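Local atomic coordinates of D-aminopeptidase (Burkholderia sp. LK4, PDB entry 5TZB), a protein that probably hydrolyses peptides and amides with an N-terminal beta-amino acid, as a beta-aminopeptidase of peptidase family S58 among the Ntn hydrolases. Residues 47-51 against 173-179; 70-74 against 304-309; 122-127 against 141-145; 212-218 against 262-268. One frame throughout, in Å; residues are numbered along the deposited sequence.

Interactions 1, 2 and 4 adjoin one another, while interaction 3 stands apart, its nearest atoms about 7 Å from interactions 2 and 4. Interaction 4 is a buried antiparallel strand pair, and interaction 3 is a buried packing of a helix on the lead-in to a strand; interactions 1 and 2 are partly buried and join loops and strand ends. Strand neighbours tie them together: 48-56 pairs with 63-71 between interactions 1 and 2, and 260-266 with 298-305 between interactions 4 and 2. Chemistry follows place. Backbone hydrogen bonds dominate interaction 4, apolar packing serves interaction 3, and in interactions 1 and 2 a histidine or arginine side chain reaches loop carbonyls.

Interaction 1 (47-51 against 173-179); sequences VRVGH and AQTGPVA
A loop laid along an edge strand makes this contact: residues 173-179, which follow helix 163-172, run beside the start of strand 48-56 and form a single antiparallel bridge with it. V49 and Q174 are the hydrogen-bonded pair. V49 N reaches Q174 O at 3.0 Å, nearly straight at 169°, and Q174 N returns to V49 O at 3.1 Å. A CA-H...O contact from A173 CA to V49 O, at 3.3 Å, accompanies the bridge. R48 lays its CB and CG along the backbone between A173 and T175, while its NE bonds to R73 O. Beyond G176 the loop swings back, bringing V178 against the strand; V178 CG1 meets V49 CG1 at 3.8 Å, the two valines crossing at about a right angle. H51 closes the far end. With its ring turned beside the backbone N (chi1 -62°), H51 NE2 donates to A179 O at 2.9 Å, and ND1 bonds to T68 OG1, so both ring nitrogens are held and the ring's rotation is fixed. A water bridges V47 O and T175 OG1. Strand 63-71 flanks 48-56 and touches A173, whereas strand 197-204 packs against H51 and V178.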
# COMPACT_ATOMS: atom_id res chain seq x y z
N VAL C 47 29.26 -4.14 -4.34
CA VAL C 47 28.47 -4.88 -3.37
C VAL C 47 29.33 -5.96 -2.69
O VAL C 47 30.04 -6.73 -3.34
CB VAL C 47 27.22 -5.50 -4.05
CG1 VAL C 47 26.43 -6.38 -3.08
CG2 VAL C 47 26.33 -4.40 -4.61
N ARG C 48 29.24 -6.00 -1.37
CA ARG C 48 30.08 -6.89 -0.57
C ARG C 48 29.21 -7.76 0.35
O ARG C 48 28.16 -7.30 0.83
CB ARG C 48 31.08 -6.06 0.27
CG ARG C 48 32.11 -5.23 -0.53
CD ARG C 48 32.88 -4.25 0.36
NE ARG C 48 32.11 -3.08 0.75
CZ ARG C 48 32.18 -2.49 1.94
NH1 ARG C 48 32.96 -3.01 2.88
NH2 ARG C 48 31.45 -1.42 2.22
N VAL C 49 29.64 -8.99 0.60
CA VAL C 49 28.89 -9.91 1.47
C VAL C 49 29.80 -10.57 2.50
O VAL C 49 30.91 -11.00 2.17
CB VAL C 49 28.17 -11.02 0.65
CG1 VAL C 49 27.39 -11.96 1.59
CG2 VAL C 49 27.22 -10.44 -0.34
N GLY C 50 29.33 -10.65 3.74
CA GLY C 50 30.08 -11.33 4.79
C GLY C 50 29.19 -12.20 5.66
O GLY C 50 28.05 -11.84 5.94
N HIS C 51 29.69 -13.35 6.08
CA HIS C 51 28.95 -14.25 6.96
C HIS C 51 29.64 -14.34 8.32
O HIS C 51 30.86 -14.18 8.42
CB HIS C 51 28.85 -15.68 6.39
CG HIS C 51 28.11 -15.79 5.08
ND1 HIS C 51 26.83 -15.32 4.90
CD2 HIS C 51 28.45 -16.41 3.93
CE1 HIS C 51 26.43 -15.59 3.67
NE2 HIS C 51 27.39 -16.26 3.06
N ALA C 173 33.01 -8.97 5.17
CA ALA C 173 32.26 -8.55 3.98
C ALA C 173 33.21 -8.16 2.84
O ALA C 173 34.03 -7.26 2.99
CB ALA C 173 31.34 -7.39 4.32
N GLN C 174 33.06 -8.82 1.70
CA GLN C 174 33.97 -8.58 0.59
C GLN C 174 33.30 -8.92 -0.74
O GLN C 174 32.26 -9.59 -0.79
CB GLN C 174 35.27 -9.39 0.80
CG GLN C 174 35.12 -10.89 0.72
CD GLN C 174 36.38 -11.63 1.14
OE1 GLN C 174 37.32 -11.03 1.66
NE2 GLN C 174 36.44 -12.92 0.85
N THR C 175 33.91 -8.45 -1.83
CA THR C 175 33.42 -8.79 -3.16
C THR C 175 33.81 -10.23 -3.50
O THR C 175 34.40 -10.93 -2.67
CB THR C 175 33.98 -7.83 -4.23
OG1 THR C 175 33.36 -8.10 -5.50
CG2 THR C 175 35.51 -7.96 -4.34
N GLY C 176 33.48 -10.69 -4.70
CA GLY C 176 33.85 -12.02 -5.14
C GLY C 176 32.87 -13.11 -4.75
O GLY C 176 31.73 -12.82 -4.39
N PRO C 177 33.30 -14.38 -4.82
CA PRO C 177 32.45 -15.54 -4.51
C PRO C 177 31.82 -15.47 -3.12
O PRO C 177 32.47 -15.03 -2.17
CB PRO C 177 33.41 -16.73 -4.61
CG PRO C 177 34.50 -16.25 -5.53
CD PRO C 177 34.66 -14.79 -5.23
N VAL C 178 30.56 -15.90 -3.02
CA VAL C 178 29.82 -15.86 -1.77
C VAL C 178 29.47 -17.28 -1.32
O VAL C 178 28.88 -18.04 -2.08
CB VAL C 178 28.51 -15.06 -1.92
CG1 VAL C 178 27.75 -15.04 -0.60
CG2 VAL C 178 28.78 -13.65 -2.42
N ALA C 179 29.82 -17.65 -0.09
CA ALA C 179 29.51 -18.97 0.42
C ALA C 179 28.00 -19.18 0.56
O ALA C 179 27.27 -18.26 0.94
CB ALA C 179 30.21 -19.22 1.76
O HOH W 1 31.30 -6.57 -5.66

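Interaction 2 (70-74 against 304-309); sequences IEPRA and FATGND
R73 and P72, just past the end of strand 63-71, meet the end of strand 298-305 and the turn after it, in a contact that is tight at the proline and the guanidinium and loose where D309 faces solvent. In the tight part, P72 CB lies 3.6 Å from F304 CE1 and 4.1 Å from the centroid of the F304 ring, an off-centre CH-pi contact with CB 30° from the ring normal. T306 CG2 adds to it by approaching P72 O at 3.7 Å. The R73 side chain then reaches across to the turn and fixes it. A bend at chi2 (-75°) redirects the chain, which runs on extended to the guanidinium, and two terminal nitrogens take two carbonyls. R73 NH1 bonds to T306 O at 3.1 Å, on a lone pair in the carbonyl plane; R73 NH2 bonds to N308 O at 2.9 Å, with that oxygen in the guanidinium plane. R73 NE and NH2 also bond to S80 O and P81 O, so the guanidinium draws together several loop carbonyls. On the loose solvent side, the exposed D309 merely lays D309 CB 3.7 Å from R73 NH2, its carboxylate not in contact with the arginine's charge. Strand 82-88 borders P72, R73 and F304, and F304 also packs on strands 260-266 and 111-115, where the two sheets of the fold meet.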
# COMPACT_ATOMS: atom_id res chain seq x y z
N ILE C 70 25.16 -7.55 3.96
CA ILE C 70 25.35 -7.06 2.61
C ILE C 70 25.72 -5.60 2.71
O ILE C 70 24.96 -4.81 3.29
CB ILE C 70 24.08 -7.18 1.75
CG1 ILE C 70 23.49 -8.59 1.80
CG2 ILE C 70 24.36 -6.75 0.31
CD1 ILE C 70 22.10 -8.66 1.20
N GLU C 71 26.88 -5.25 2.16
CA GLU C 71 27.24 -3.84 2.01
C GLU C 71 26.81 -3.41 0.61
O GLU C 71 27.23 -4.04 -0.37
CB GLU C 71 28.74 -3.60 2.21
CG GLU C 71 29.26 -3.93 3.60
CD GLU C 71 28.97 -2.83 4.63
OE1 GLU C 71 28.19 -1.89 4.34
OE2 GLU C 71 29.55 -2.90 5.74
N PRO C 72 25.94 -2.39 0.51
CA PRO C 72 25.48 -1.98 -0.82
C PRO C 72 26.54 -1.22 -1.64
O PRO C 72 26.36 -1.11 -2.85
CB PRO C 72 24.30 -1.06 -0.50
CG PRO C 72 24.62 -0.51 0.85
CD PRO C 72 25.27 -1.63 1.58
N ARG C 73 27.58 -0.70 -0.99
CA ARG C 73 28.61 0.11 -1.66
C ARG C 73 30.02 -0.39 -1.36
O ARG C 73 30.22 -1.21 -0.45
CB ARG C 73 28.51 1.58 -1.23
CG ARG C 73 27.21 2.29 -1.59
CD ARG C 73 27.13 2.62 -3.08
NE ARG C 73 26.06 3.56 -3.36
CZ ARG C 73 25.70 3.94 -4.58
NH1 ARG C 73 26.32 3.44 -5.64
NH2 ARG C 73 24.70 4.81 -4.75
N ALA C 74 30.99 0.10 -2.12
CA ALA C 74 32.39 -0.24 -1.87
C ALA C 74 32.82 0.35 -0.53
O ALA C 74 33.66 -0.23 0.17
CB ALA C 74 33.29 0.27 -3.01
N PHE C 304 17.63 -2.84 -4.17
CA PHE C 304 18.32 -1.55 -4.23
C PHE C 304 19.14 -1.41 -5.51
O PHE C 304 19.59 -2.41 -6.10
CB PHE C 304 19.19 -1.32 -2.98
CG PHE C 304 20.42 -2.20 -2.90
CD1 PHE C 304 21.64 -1.79 -3.45
CD2 PHE C 304 20.37 -3.41 -2.22
CE1 PHE C 304 22.76 -2.59 -3.36
CE2 PHE C 304 21.50 -4.21 -2.12
CZ PHE C 304 22.70 -3.80 -2.69
N ALA C 305 19.34 -0.17 -5.93
CA ALA C 305 20.04 0.13 -7.16
C ALA C 305 21.26 1.01 -6.88
O ALA C 305 21.19 1.92 -6.05
CB ALA C 305 19.10 0.81 -8.15
N THR C 306 22.36 0.77 -7.59
CA THR C 306 23.59 1.53 -7.36
C THR C 306 23.87 2.54 -8.47
O THR C 306 24.80 3.33 -8.36
CB THR C 306 24.81 0.60 -7.22
OG1 THR C 306 24.99 -0.15 -8.43
CG2 THR C 306 24.62 -0.38 -6.05
N GLY C 307 23.04 2.53 -9.52
CA GLY C 307 23.24 3.35 -10.71
C GLY C 307 23.30 4.84 -10.47
O GLY C 307 24.11 5.55 -11.08
N ASN C 308 22.44 5.33 -9.59
CA ASN C 308 22.54 6.72 -9.15
C ASN C 308 23.42 6.82 -7.91
O ASN C 308 23.20 6.11 -6.93
CB ASN C 308 21.14 7.29 -8.89
CG ASN C 308 20.37 7.52 -10.17
OD1 ASN C 308 20.68 8.43 -10.95
ND2 ASN C 308 19.38 6.69 -10.42
N ASP C 309 24.48 7.62 -7.97
CA ASP C 309 25.29 7.84 -6.77
C ASP C 309 25.41 9.33 -6.52
O ASP C 309 24.83 10.13 -7.25
CB ASP C 309 26.66 7.15 -6.87
CG ASP C 309 27.55 7.69 -7.99
OD1 ASP C 309 28.57 7.03 -8.29
OD2 ASP C 309 27.24 8.75 -8.58

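Interaction 3 (122-127 against 141-145)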
# COMPACT_ATOMS: atom_id res chain seq x y z
N VAL C 122 21.07 -7.39 16.43
CA VAL C 122 21.79 -7.12 15.18
C VAL C 122 21.58 -5.69 14.70
O VAL C 122 22.53 -5.01 14.30
CB VAL C 122 21.37 -8.12 14.07
CG1 VAL C 122 21.86 -7.65 12.70
CG2 VAL C 122 21.87 -9.55 14.41
N ARG C 123 20.34 -5.23 14.78
CA ARG C 123 20.03 -3.87 14.34
C ARG C 123 20.78 -2.83 15.16
O ARG C 123 21.40 -1.92 14.60
CB ARG C 123 18.53 -3.61 14.43
CG ARG C 123 18.09 -2.24 13.91
CD ARG C 123 17.67 -1.34 15.05
NE ARG C 123 17.09 -0.09 14.57
CZ ARG C 123 17.07 1.05 15.25
NH1 ARG C 123 17.59 1.11 16.47
NH2 ARG C 123 16.51 2.12 14.71
N ASP C 124 20.74 -2.95 16.48
CA ASP C 124 21.38 -1.95 17.33
C ASP C 124 22.90 -2.06 17.26
O ASP C 124 23.61 -1.07 17.50
CB ASP C 124 20.86 -2.05 18.76
CG ASP C 124 19.48 -1.39 18.93
OD1 ASP C 124 18.83 -1.10 17.90
OD2 ASP C 124 19.05 -1.16 20.09
N ALA C 125 23.40 -3.24 16.90
CA ALA C 125 24.84 -3.40 16.69
C ALA C 125 25.26 -2.64 15.43
O ALA C 125 26.34 -2.06 15.38
CB ALA C 125 25.20 -4.87 16.57
N LEU C 126 24.41 -2.65 14.41
CA LEU C 126 24.69 -1.91 13.18
C LEU C 126 24.62 -0.39 13.44
O LEU C 126 25.39 0.38 12.87
CB LEU C 126 23.72 -2.33 12.07
CG LEU C 126 23.98 -3.73 11.49
CD1 LEU C 126 22.92 -4.11 10.49
CD2 LEU C 126 25.35 -3.80 10.82
N VAL C 127 23.74 0.03 14.35
CA VAL C 127 23.71 1.43 14.75
C VAL C 127 25.01 1.84 15.44
O VAL C 127 25.64 2.84 15.06
CB VAL C 127 22.55 1.74 15.70
CG1 VAL C 127 22.70 3.15 16.22
CG2 VAL C 127 21.21 1.55 14.99
N CYS C 141 20.16 6.61 12.80
CA CYS C 141 20.55 5.44 12.03
C CYS C 141 19.42 4.42 12.01
O CYS C 141 18.89 4.07 13.06
CB CYS C 141 21.81 4.83 12.63
SG CYS C 141 22.47 3.44 11.70
N MET C 142 19.04 3.96 10.82
CA MET C 142 17.93 3.00 10.69
C MET C 142 18.33 1.80 9.81
O MET C 142 17.92 1.71 8.65
CB MET C 142 16.70 3.70 10.11
CG MET C 142 16.12 4.83 11.01
SD MET C 142 14.71 5.67 10.27
CE MET C 142 15.50 6.51 8.89
N PRO C 143 19.13 0.87 10.37
CA PRO C 143 19.61 -0.30 9.61
C PRO C 143 18.49 -1.26 9.15
O PRO C 143 17.46 -1.41 9.82
CB PRO C 143 20.55 -1.01 10.59
CG PRO C 143 20.90 0.05 11.64
CD PRO C 143 19.67 0.91 11.73
N VAL C 144 18.70 -1.90 8.01
CA VAL C 144 17.75 -2.89 7.51
C VAL C 144 18.18 -4.28 7.96
O VAL C 144 19.25 -4.76 7.58
CB VAL C 144 17.62 -2.86 5.97
CG1 VAL C 144 16.70 -4.00 5.48
CG2 VAL C 144 17.09 -1.48 5.50
N VAL C 145 17.36 -4.91 8.79
CA VAL C 145 17.65 -6.26 9.25
C VAL C 145 16.42 -7.10 8.95
O VAL C 145 15.30 -6.67 9.22
CB VAL C 145 18.00 -6.32 10.74
CG1 VAL C 145 18.33 -7.75 11.16
CG2 VAL C 145 19.18 -5.41 11.05
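Buried packing sets helix 119-129 on the loop that leads into strand 144-148 and on that strand's first residues, within the beta-alpha-beta unit that begins with strand 111-115. P143 is the central piece: its ring fits among R123 and, one turn on along the helix, L126 and V127. P143 CG lies 3.7 Å from L126 CB, the two side chains running past each other in opposite directions, and P143 CD lies 3.7 Å from V127 CG2, the V127 and P143 side chains crossing at about a right angle. P143 CG also rests 3.6 Å from R123 O. On one flank, V145 CG2 comes to 3.7 Å from R123 CA, and V145 CG1 meets V122 CG1. On the other, a chi1 of -175° swings C141 SG away from its own amide nitrogen and toward V127, 3.9 Å from V127 CA. R123 spends its charge elsewhere. R123 NH1 forms a salt bridge with D124 OD1 at 2.9 Å and 172°, and the guanidinium also reaches D94 and T116 of the second subunit, while V127 CG2 lies over one of its faces, toward the rim. No hydrogen bond crosses between 122-127 and 141-145, which implies that apolar side chains carry their union and that the arginine's polar group serves the subunit interface.

Interaction 4 (212-218 against 262-268); sequences WTVGALV and VTIATDA
T213 O is gripped by two groups from the opposing strand's end. T266 OG1 donates to T213 O at 2.7 Å, approaching from above the carbonyl plane, and D267 N adds a weak bond. T266 OG1 stands opposite its own backbone N (chi1 -176°), which places it beside T213 O, and it also accepts from A268 N, closing an ST turn as strand 260-266 ends. D267 OD1 takes T213 N at 2.7 Å on its syn side, and a water joins D267 OD2 to T213 OG1, so residue 213 is held at its amide, carbonyl and hydroxyl. Next to this cluster, A268 lies over a face of the W212 indole, its CA 3.6 Å from the centroid of the five-membered ring and 17° from the normal, a CH-pi contact. Farther along, the strands run antiparallel, at 161° between their axes. G215 and A265 form a hydrogen-bonded pair, G215 N to A265 O and A265 N to G215 O both being 2.7 Å, and L217 and T263 another, with L217 N to T263 O at 2.8 Å. The non-hydrogen-bonded pair A216 with I264 lies between them; V214 with T266 and V218 with V262 lie at either end, the last two side by side with V218 CG1 3.9 Å from V262 CG2. The face bearing V214, V262, I264 and T266 is covered by helices 272-289 and 331-355. The Y113 hydroxyl bonds to T263 OG1 on the other face and also to L217 O. Within the sheet, 197-204 lies beyond 213-220, and 298-305 runs parallel to 260-266.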
# COMPACT_ATOMS: atom_id res chain seq x y z
N TRP C 212 23.18 -3.73 -17.91
CA TRP C 212 23.14 -3.76 -16.45
C TRP C 212 23.21 -5.18 -15.85
O TRP C 212 22.85 -6.17 -16.50
CB TRP C 212 21.89 -3.06 -15.94
CG TRP C 212 21.82 -1.65 -16.40
CD1 TRP C 212 22.74 -0.67 -16.16
CD2 TRP C 212 20.79 -1.06 -17.20
NE1 TRP C 212 22.34 0.51 -16.75
CE2 TRP C 212 21.15 0.30 -17.40
CE3 TRP C 212 19.59 -1.53 -17.74
CZ2 TRP C 212 20.35 1.17 -18.12
CZ3 TRP C 212 18.80 -0.66 -18.47
CH2 TRP C 212 19.19 0.68 -18.66
N THR C 213 23.70 -5.24 -14.62
CA THR C 213 23.75 -6.49 -13.87
C THR C 213 22.67 -6.50 -12.78
O THR C 213 22.42 -5.48 -12.14
CB THR C 213 25.12 -6.67 -13.21
OG1 THR C 213 26.12 -6.72 -14.24
CG2 THR C 213 25.16 -7.96 -12.37
N VAL C 214 22.02 -7.65 -12.62
CA VAL C 214 21.05 -7.86 -11.54
C VAL C 214 21.49 -9.05 -10.70
O VAL C 214 21.70 -10.15 -11.24
CB VAL C 214 19.62 -8.11 -12.08
CG1 VAL C 214 18.65 -8.35 -10.94
CG2 VAL C 214 19.15 -6.94 -12.91
N GLY C 215 21.65 -8.85 -9.40
CA GLY C 215 22.04 -9.93 -8.51
C GLY C 215 21.03 -10.15 -7.40
O GLY C 215 20.28 -9.24 -7.07
N ALA C 216 20.98 -11.36 -6.84
CA ALA C 216 20.09 -11.65 -5.72
C ALA C 216 20.81 -12.45 -4.65
O ALA C 216 21.64 -13.32 -4.95
CB ALA C 216 18.84 -12.42 -6.19
N LEU C 217 20.48 -12.16 -3.39
CA LEU C 217 20.97 -12.97 -2.28
C LEU C 217 19.77 -13.37 -1.42
O LEU C 217 19.03 -12.51 -0.92
CB LEU C 217 22.00 -12.20 -1.44
CG LEU C 217 22.68 -12.97 -0.29
CD1 LEU C 217 23.73 -13.88 -0.85
CD2 LEU C 217 23.29 -12.02 0.73
N VAL C 218 19.54 -14.67 -1.27
CA VAL C 218 18.37 -15.09 -0.50
C VAL C 218 18.78 -15.85 0.75
O VAL C 218 19.88 -16.42 0.83
CB VAL C 218 17.42 -15.98 -1.33
CG1 VAL C 218 17.07 -15.29 -2.64
CG2 VAL C 218 18.06 -17.35 -1.57
N VAL C 262 14.74 -11.86 0.64
CA VAL C 262 15.41 -11.67 -0.64
C VAL C 262 15.97 -10.26 -0.75
O VAL C 262 15.27 -9.30 -0.46
CB VAL C 262 14.43 -11.91 -1.84
CG1 VAL C 262 15.16 -11.77 -3.16
CG2 VAL C 262 13.80 -13.30 -1.76
N THR C 263 17.23 -10.13 -1.14
CA THR C 263 17.76 -8.84 -1.55
C THR C 263 18.13 -8.93 -3.02
O THR C 263 18.84 -9.84 -3.42
CB THR C 263 18.99 -8.37 -0.74
OG1 THR C 263 18.63 -8.20 0.64
CG2 THR C 263 19.48 -7.02 -1.26
N ILE C 264 17.59 -8.00 -3.81
CA ILE C 264 17.94 -7.85 -5.21
C ILE C 264 18.82 -6.61 -5.36
O ILE C 264 18.48 -5.55 -4.85
CB ILE C 264 16.69 -7.69 -6.08
CG1 ILE C 264 15.88 -9.00 -6.09
CG2 ILE C 264 17.07 -7.27 -7.51
CD1 ILE C 264 14.43 -8.82 -6.61
N ALA C 265 19.95 -6.73 -6.06
CA ALA C 265 20.77 -5.55 -6.34
C ALA C 265 20.97 -5.36 -7.84
O ALA C 265 21.03 -6.34 -8.61
CB ALA C 265 22.13 -5.64 -5.64
N THR C 266 21.10 -4.11 -8.26
CA THR C 266 21.39 -3.84 -9.66
C THR C 266 22.18 -2.56 -9.80
O THR C 266 22.01 -1.63 -9.00
CB THR C 266 20.11 -3.72 -10.52
OG1 THR C 266 20.48 -3.55 -11.89
CG2 THR C 266 19.26 -2.53 -10.10
N ASP C 267 23.02 -2.49 -10.84
CA ASP C 267 23.73 -1.24 -11.11
C ASP C 267 22.96 -0.38 -12.10
O ASP C 267 23.43 0.69 -12.49
CB ASP C 267 25.14 -1.50 -11.65
CG ASP C 267 25.15 -2.32 -12.92
OD1 ASP C 267 24.10 -2.88 -13.31
OD2 ASP C 267 26.24 -2.41 -13.54
N ALA C 268 21.77 -0.83 -12.50
CA ALA C 268 20.88 0.01 -13.29
C ALA C 268 20.46 1.25 -12.47
O ALA C 268 20.31 1.17 -11.26
CB ALA C 268 19.65 -0.78 -13.72
O HOH W 2 26.70 -4.36 -15.40